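Local coordinates for SGNH-hydrolase family esterase (Altererythrobacter indicus, PDB 7C2A), which hydrolyses ester bonds as an SGNH-hydrolase family esterase, and probably acts as a lysophospholipase, at residues S89-E92 with A93-L97; R128-D131 with G132-Y136. One frame throughout, in Å; residues are numbered along the deposited sequence. Where two conformers were deposited one is given.

In the fold
Contact 1 (89-97) starts helix 90-106; contact 2 (128-136) spans the junction of helices 124-131 and 133-140. They follow each other in the chain, yet their centres lie about 10 Å apart and their side chains meet. Arg-94 CD is 3.5 Å from Tyr-136 CD2, and Pro-90 CB is 3.8 Å from Glu-129 CD. Pro-90 O is also 3.8 Å from Ile-133 CG2. Deeper in, Leu-97 packs on the buried Tyr-134. Both contacts lie on the same side of the chain's centre, in a fold built round a five-stranded parallel sheet. The cadmium-binding residues His-164 and His-166 belong to neither contact.

Contact 1: S89-E92 with A93-L97; sequences SPAE and ARQNL
Ala-93 N donates to Ser-89 O over 3.1 Å, and from there Arg-94, Gln-95 and Asn-96 repeat the i to i+4 bond to Pro-90, Ala-91 and Glu-92. All four bonds are close to straight and alike in geometry, which marks the first turns of a regular alpha-helix. Its N-cap is Ser-89: OG accepts from Glu-92 N (3.0 Å, 164° at the hydrogen), satisfying an amide that the helix itself cannot serve.

Three longer side chains lie back along the helix. Arg-94 sets off with CG anti to its backbone N and then bends at chi3, 57°. The bend turns the guanidinium back toward the N-terminus, where Ala-91 CA lies over one face, nearer the rim than the middle, and NH1 comes within 3.6 Å of Ala-91 CB. In Gln-95, by contrast, CG is anti to the carbonyl carbon, beside the backbone N, and the chain lies against the preceding turn. Its CG is 3.2 Å from Ala-91 O, while NE2 approaches that oxygen at an angle too poor for a hydrogen bond; on the other branch, OE1 is 4.0 Å from Glu-92 CG. The amide and the Glu-92 carboxylate have planes 36° apart. Asn-96 folds back so that its CG is 3.2 Å from Glu-92 O, yet ND2 makes its hydrogen bond with Thr-54 OG1.

Ala-93 is buried and its side chain touches Thr-54 of helix 54-66, and Pro-90 rests on Tyr-126 of helix 124-131. The whole is a serine N-cap followed by proline at the first helical position, opening helix 90-106, one of the helices of the SGNH hydrolase's parallel alpha/beta fold.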
ATOM      1  N   SER A  89      12.060   9.995  -1.182  1.00 10.18           N
ATOM      2  CA  SER A  89      13.290   9.240  -1.019  1.00  9.97           C
ATOM      3  C   SER A  89      12.990   7.778  -0.687  1.00  8.85           C
ATOM      4  O   SER A  89      12.323   7.503   0.325  1.00  9.17           O
ATOM      5  CB  SER A  89      14.070   9.857   0.139  1.00 10.51           C
ATOM      6  OG  SER A  89      15.077   8.965   0.576  1.00 11.25           O
ATOM      7  N   PRO A  90      13.503   6.822  -1.466  1.00  9.66           N
ATOM      8  CA  PRO A  90      13.371   5.417  -1.047  1.00 10.13           C
ATOM      9  C   PRO A  90      14.109   5.111   0.242  1.00  9.88           C
ATOM     10  O   PRO A  90      13.657   4.272   1.033  1.00 10.21           O
ATOM     11  CB  PRO A  90      13.967   4.640  -2.226  1.00 11.09           C
ATOM     12  CG  PRO A  90      13.848   5.559  -3.382  1.00 11.41           C
ATOM     13  CD  PRO A  90      14.051   6.937  -2.830  1.00 10.70           C
ATOM     14  N   ALA A  91      15.244   5.777   0.465  1.00  9.68           N
ATOM     15  CA  ALA A  91      16.028   5.545   1.703  1.00 10.45           C
ATOM     16  C   ALA A  91      15.180   5.946   2.918  1.00 10.08           C
ATOM     17  O   ALA A  91      15.171   5.219   3.905  1.00 11.40           O
ATOM     18  CB  ALA A  91      17.327   6.320   1.643  1.00 13.01           C
ATOM     19  N   GLU A  92      14.487   7.078   2.831  1.00  9.22           N
ATOM     20  CA  GLU A  92      13.638   7.526   3.967  1.00  9.38           C
ATOM     21  C   GLU A  92      12.456   6.564   4.147  1.00  9.22           C
ATOM     22  O   GLU A  92      12.067   6.326   5.286  1.00  9.33           O
ATOM     23  CB  GLU A  92      13.220   8.980   3.767  1.00 10.79           C
ATOM     24  CG  GLU A  92      14.412   9.924   3.788  1.00 11.03           C
ATOM     25  CD  GLU A  92      14.031  11.387   3.720  1.00 12.89           C
ATOM     26  OE1 GLU A  92      12.845  11.677   3.833  1.00 16.79           O
ATOM     27  OE2 GLU A  92      14.921  12.230   3.541  1.00 13.62           O
ATOM     28  N   ALA A  93      11.892   6.057   3.050  1.00  9.64           N
ATOM     29  CA  ALA A  93      10.817   5.073   3.175  1.00  9.44           C
ATOM     30  C   ALA A  93      11.307   3.833   3.916  1.00  9.59           C
ATOM     31  O   ALA A  93      10.611   3.294   4.790  1.00 10.04           O
ATOM     32  CB  ALA A  93      10.282   4.701   1.787  1.00  9.97           C
ATOM     33  N   ARG A  94      12.519   3.379   3.585  1.00  8.82           N
ATOM     34  CA  ARG A  94      13.111   2.240   4.278  1.00 10.29           C
ATOM     35  C   ARG A  94      13.292   2.523   5.762  1.00  9.63           C
ATOM     36  O   ARG A  94      13.018   1.659   6.603  1.00  9.58           O
ATOM     37  CB  ARG A  94      14.455   1.901   3.640  1.00  9.18           C
ATOM     38  CG  ARG A  94      15.115   0.653   4.202  1.00 11.72           C
ATOM     39  CD  ARG A  94      16.469   0.392   3.538  1.00 12.52           C
ATOM     40  NE  ARG A  94      17.341   1.548   3.692  1.00 13.89           N
ATOM     41  CZ  ARG A  94      17.978   2.164   2.699  1.00 14.08           C
ATOM     42  NH1 ARG A  94      18.717   3.234   2.959  1.00 15.89           N
ATOM     43  NH2 ARG A  94      17.889   1.713   1.457  1.00 14.39           N
ATOM     44  N   GLN A  95      13.775   3.723   6.098  1.00  9.09           N
ATOM     45  CA  GLN A  95      13.959   4.094   7.498  1.00  9.93           C
ATOM     46  C   GLN A  95      12.632   4.132   8.239  1.00  8.80           C
ATOM     47  O   GLN A  95      12.531   3.656   9.373  1.00  9.52           O
ATOM     48  CB  GLN A  95      14.623   5.464   7.570  1.00 11.68           C
ATOM     49  CG  GLN A  95      16.023   5.532   6.991  1.00 19.48           C
ATOM     50  CD  GLN A  95      16.395   6.935   6.522  1.00 30.03           C
ATOM     51  OE1 GLN A  95      15.818   7.931   6.969  1.00 29.59           O
ATOM     52  NE2 GLN A  95      17.360   7.016   5.611  1.00 28.03           N
ATOM     53  N   ASN A  96      11.602   4.704   7.613  1.00  9.15           N
ATOM     54  CA  ASN A  96      10.299   4.772   8.265  1.00  8.90           C
ATOM     55  C   ASN A  96       9.715   3.382   8.468  1.00  8.97           C
ATOM     56  O   ASN A  96       9.207   3.063   9.554  1.00  9.59           O
ATOM     57  CB  ASN A  96       9.349   5.634   7.433  1.00  9.67           C
ATOM     58  CG  ASN A  96       9.755   7.087   7.381  1.00  9.31           C
ATOM     59  OD1 ASN A  96      10.486   7.575   8.251  1.00 11.82           O
ATOM     60  ND2 ASN A  96       9.270   7.794   6.375  1.00 10.83           N
ATOM     61  N   LEU A  97       9.797   2.535   7.439  1.00  8.85           N
ATOM     62  CA  LEU A  97       9.327   1.163   7.585  1.00  9.16           C
ATOM     63  C   LEU A  97      10.115   0.423   8.654  1.00  8.49           C
ATOM     64  O   LEU A  97       9.548  -0.385   9.400  1.00  9.64           O
ATOM     65  CB  LEU A  97       9.422   0.430   6.249  1.00  9.81           C
ATOM     66  CG  LEU A  97       8.269   0.698   5.285  1.00 10.81           C
ATOM     67  CD1 LEU A  97       8.649   0.370   3.852  1.00 11.49           C
ATOM     68  CD2 LEU A  97       7.026  -0.075   5.692  1.00 12.40           C
TER

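Contact 2: R128-D131 with G132-Y136; sequences REFD and GIYPY
Phe-130 and Tyr-134 form the aromatic side of this contact. In the conformer described, one of two modelled for Phe-130, they make an offset edge-to-face pair with ring centroids 5.6 Å apart and planes at 69°. The edge of Tyr-134 is turned toward the face of Phe-130: CE2 is 3.8 Å from Phe-130 CZ, which in turn lies at the tyrosine edge, near its plane. Different first torsions bring the rings together, since Phe-130 carries CG anti to the backbone N (chi1 176°) whereas Tyr-134 places it beside the N. Ile-133 fills in at the backbone, with CG1 3.3 Å from Phe-130 O and also over one face of the Tyr-134 ring. Met-116 touches both aromatic residues.

The backbone is less regular. Gly-132 N reaches Arg-128 O at 3.2 Å with 146° at the hydrogen, an i to i+4 bond that is somewhat bent. Ile-133 N instead donates to Phe-130 O, only three residues back, at 3.1 Å; the donor stands above the carbonyl plane rather than on a lone pair. Pro-135, which has no amide hydrogen to give, sets CD 3.4 Å from Asp-131 O. These features mark the junction between helices 124-131 and 133-140.

Away from the rings the contact loosens. The exposed Arg-128 and Glu-129 make no close side-chain approach to 132-136, although Glu-129 touches Ala-91 of helix 90-106. Gly-132 and Pro-135 are exposed as well.

Polar groups beside the rings have partners: Tyr-134 OH bonds to Leu-79 O, while Asp-131 bonds to Ala-118 N through OD1 and, within its own helix, to Gln-127 NE2 through OD2. The chemistry thus combines satisfied polar ends, an aromatic pairing tied to one Phe-130 conformer, and two backbone bonds across the junction.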
ATOM      1  N   ARG A 128      14.977   0.704  -8.996  1.00  9.49           N
ATOM      2  CA  ARG A 128      15.795  -0.371  -8.378  1.00 11.04           C
ATOM      3  C   ARG A 128      15.969  -0.088  -6.883  1.00 10.66           C
ATOM      4  O   ARG A 128      15.871  -1.022  -6.084  1.00 10.85           O
ATOM      5  CB  ARG A 128      17.168  -0.447  -9.049  1.00 12.60           C
ATOM      6  CG  ARG A 128      17.157  -1.113 -10.418  1.00 14.60           C
ATOM      7  CD  ARG A 128      18.572  -1.180 -10.960  1.00 18.20           C
ATOM      8  NE  ARG A 128      19.143   0.140 -11.185  1.00 16.15           N
ATOM      9  CZ  ARG A 128      19.546   0.584 -12.361  1.00 14.97           C
ATOM     10  NH1 ARG A 128      19.435  -0.189 -13.427  1.00 20.52           N
ATOM     11  NH2 ARG A 128      20.048   1.798 -12.471  1.00 17.53           N
ATOM     12  N   GLU A 129      16.228   1.169  -6.530  1.00 10.07           N
ATOM     13  CA  GLU A 129      16.445   1.526  -5.104  1.00  9.78           C
ATOM     14  C   GLU A 129      15.164   1.274  -4.300  1.00  9.21           C
ATOM     15  O   GLU A 129      15.236   0.653  -3.242  1.00 10.40           O
ATOM     16  CB  GLU A 129      16.875   2.988  -4.976  1.00 10.91           C
ATOM     17  CG  GLU A 129      17.381   3.322  -3.583  1.00 11.30           C
ATOM     18  CD  GLU A 129      17.626   4.790  -3.285  1.00 12.21           C
ATOM     19  OE1 GLU A 129      17.603   5.608  -4.217  1.00 13.02           O
ATOM     20  OE2 GLU A 129      17.836   5.100  -2.109  1.00 12.91           O
ATOM     21  N   PHE A 130      14.025   1.700  -4.834  0.65  9.29           N
ATOM     22  CA  PHE A 130      12.758   1.523  -4.089  0.65  9.27           C
ATOM     23  C   PHE A 130      12.417   0.037  -3.953  0.65  9.63           C
ATOM     24  O   PHE A 130      12.110  -0.417  -2.844  0.65  9.93           O
ATOM     25  CB  PHE A 130      11.630   2.249  -4.819  0.65 10.32           C
ATOM     26  CG  PHE A 130      10.291   2.030  -4.171  0.65 10.38           C
ATOM     27  CD1 PHE A 130       9.894   2.828  -3.116  0.65 11.49           C
ATOM     28  CD2 PHE A 130       9.458   1.001  -4.584  0.65 11.56           C
ATOM     29  CE1 PHE A 130       8.670   2.623  -2.501  0.65 13.47           C
ATOM     30  CE2 PHE A 130       8.234   0.797  -3.968  0.65 11.93           C
ATOM     31  CZ  PHE A 130       7.842   1.611  -2.931  0.65 13.18           C
ATOM     32  N   ASP A 131      12.512  -0.711  -5.050  1.00 10.03           N
ATOM     33  CA  ASP A 131      12.112  -2.113  -5.007  1.00  9.84           C
ATOM     34  C   ASP A 131      12.945  -2.897  -4.005  1.00  9.89           C
ATOM     35  O   ASP A 131      12.433  -3.813  -3.349  1.00 10.28           O
ATOM     36  CB  ASP A 131      12.258  -2.755  -6.391  1.00 10.60           C
ATOM     37  CG  ASP A 131      11.214  -2.290  -7.379  1.00 10.12           C
ATOM     38  OD1 ASP A 131      10.359  -1.449  -7.040  1.00 11.31           O
ATOM     39  OD2 ASP A 131      11.268  -2.788  -8.522  1.00 11.00           O
ATOM     40  N   GLY A 132      14.224  -2.548  -3.861  1.00  9.62           N
ATOM     41  CA  GLY A 132      15.106  -3.308  -2.991  1.00  9.87           C
ATOM     42  C   GLY A 132      14.883  -3.093  -1.507  1.00  9.50           C
ATOM     43  O   GLY A 132      15.438  -3.844  -0.698  1.00 10.47           O
ATOM     44  N   ILE A 133      14.094  -2.093  -1.111  1.00  9.24           N
ATOM     45  CA  ILE A 133      13.947  -1.874   0.330  1.00  9.08           C
ATOM     46  C   ILE A 133      13.194  -3.020   0.988  1.00  9.38           C
ATOM     47  O   ILE A 133      13.450  -3.341   2.151  1.00  9.98           O
ATOM     48  CB  ILE A 133      13.351  -0.496   0.688  1.00 10.41           C
ATOM     49  CG1 ILE A 133      11.846  -0.427   0.413  1.00 10.17           C
ATOM     50  CG2 ILE A 133      14.112   0.621  -0.006  1.00 11.10           C
ATOM     51  CD1 ILE A 133      11.201   0.895   0.816  1.00 12.22           C
ATOM     52  N   TYR A 134      12.279  -3.672   0.258  1.00  8.86           N
ATOM     53  CA  TYR A 134      11.440  -4.692   0.885  1.00  9.21           C
ATOM     54  C   TYR A 134      12.209  -5.968   1.210  1.00  9.52           C
ATOM     55  O   TYR A 134      12.113  -6.451   2.354  1.00 10.13           O
ATOM     56  CB  TYR A 134      10.163  -4.917   0.060  1.00 10.76           C
ATOM     57  CG  TYR A 134       9.316  -3.661   0.037  1.00  8.91           C
ATOM     58  CD1 TYR A 134       8.423  -3.381   1.066  1.00  9.10           C
ATOM     59  CD2 TYR A 134       9.448  -2.723  -0.981  1.00  9.65           C
ATOM     60  CE1 TYR A 134       7.689  -2.208   1.086  1.00  9.27           C
ATOM     61  CE2 TYR A 134       8.713  -1.553  -0.975  1.00  9.54           C
ATOM     62  CZ  TYR A 134       7.839  -1.301   0.063  1.00  7.65           C
ATOM     63  OH  TYR A 134       7.133  -0.125   0.034  1.00  9.47           O
ATOM     64  N   PRO A 135      12.979  -6.562   0.291  1.00 10.39           N
ATOM     65  CA  PRO A 135      13.801  -7.714   0.696  1.00 11.66           C
ATOM     66  C   PRO A 135      14.799  -7.366   1.779  1.00 12.07           C
ATOM     67  O   PRO A 135      15.077  -8.200   2.652  1.00 12.96           O
ATOM     68  CB  PRO A 135      14.488  -8.153  -0.606  1.00 12.63           C
ATOM     69  CG  PRO A 135      13.685  -7.570  -1.694  1.00 16.73           C
ATOM     70  CD  PRO A 135      13.060  -6.322  -1.164  1.00 10.45           C
ATOM     71  N   TYR A 136      15.333  -6.148   1.765  1.00 11.18           N
ATOM     72  CA  TYR A 136      16.250  -5.737   2.817  1.00 11.23           C
ATOM     73  C   TYR A 136      15.553  -5.753   4.173  1.00 12.00           C
ATOM     74  O   TYR A 136      16.085  -6.282   5.159  1.00 12.80           O
ATOM     75  CB  TYR A 136      16.796  -4.343   2.512  1.00 13.72           C
ATOM     76  CG  TYR A 136      17.596  -3.769   3.650  1.00 16.68           C
ATOM     77  CD1 TYR A 136      18.951  -4.052   3.779  1.00 19.29           C
ATOM     78  CD2 TYR A 136      17.003  -2.948   4.593  1.00 16.39           C
ATOM     79  CE1 TYR A 136      19.688  -3.536   4.822  1.00 23.36           C
ATOM     80  CE2 TYR A 136      17.738  -2.424   5.644  1.00 20.41           C
ATOM     81  CZ  TYR A 136      19.076  -2.726   5.745  1.00 19.31           C
ATOM     82  OH  TYR A 136      19.810  -2.207   6.786  1.00 27.07           O
TER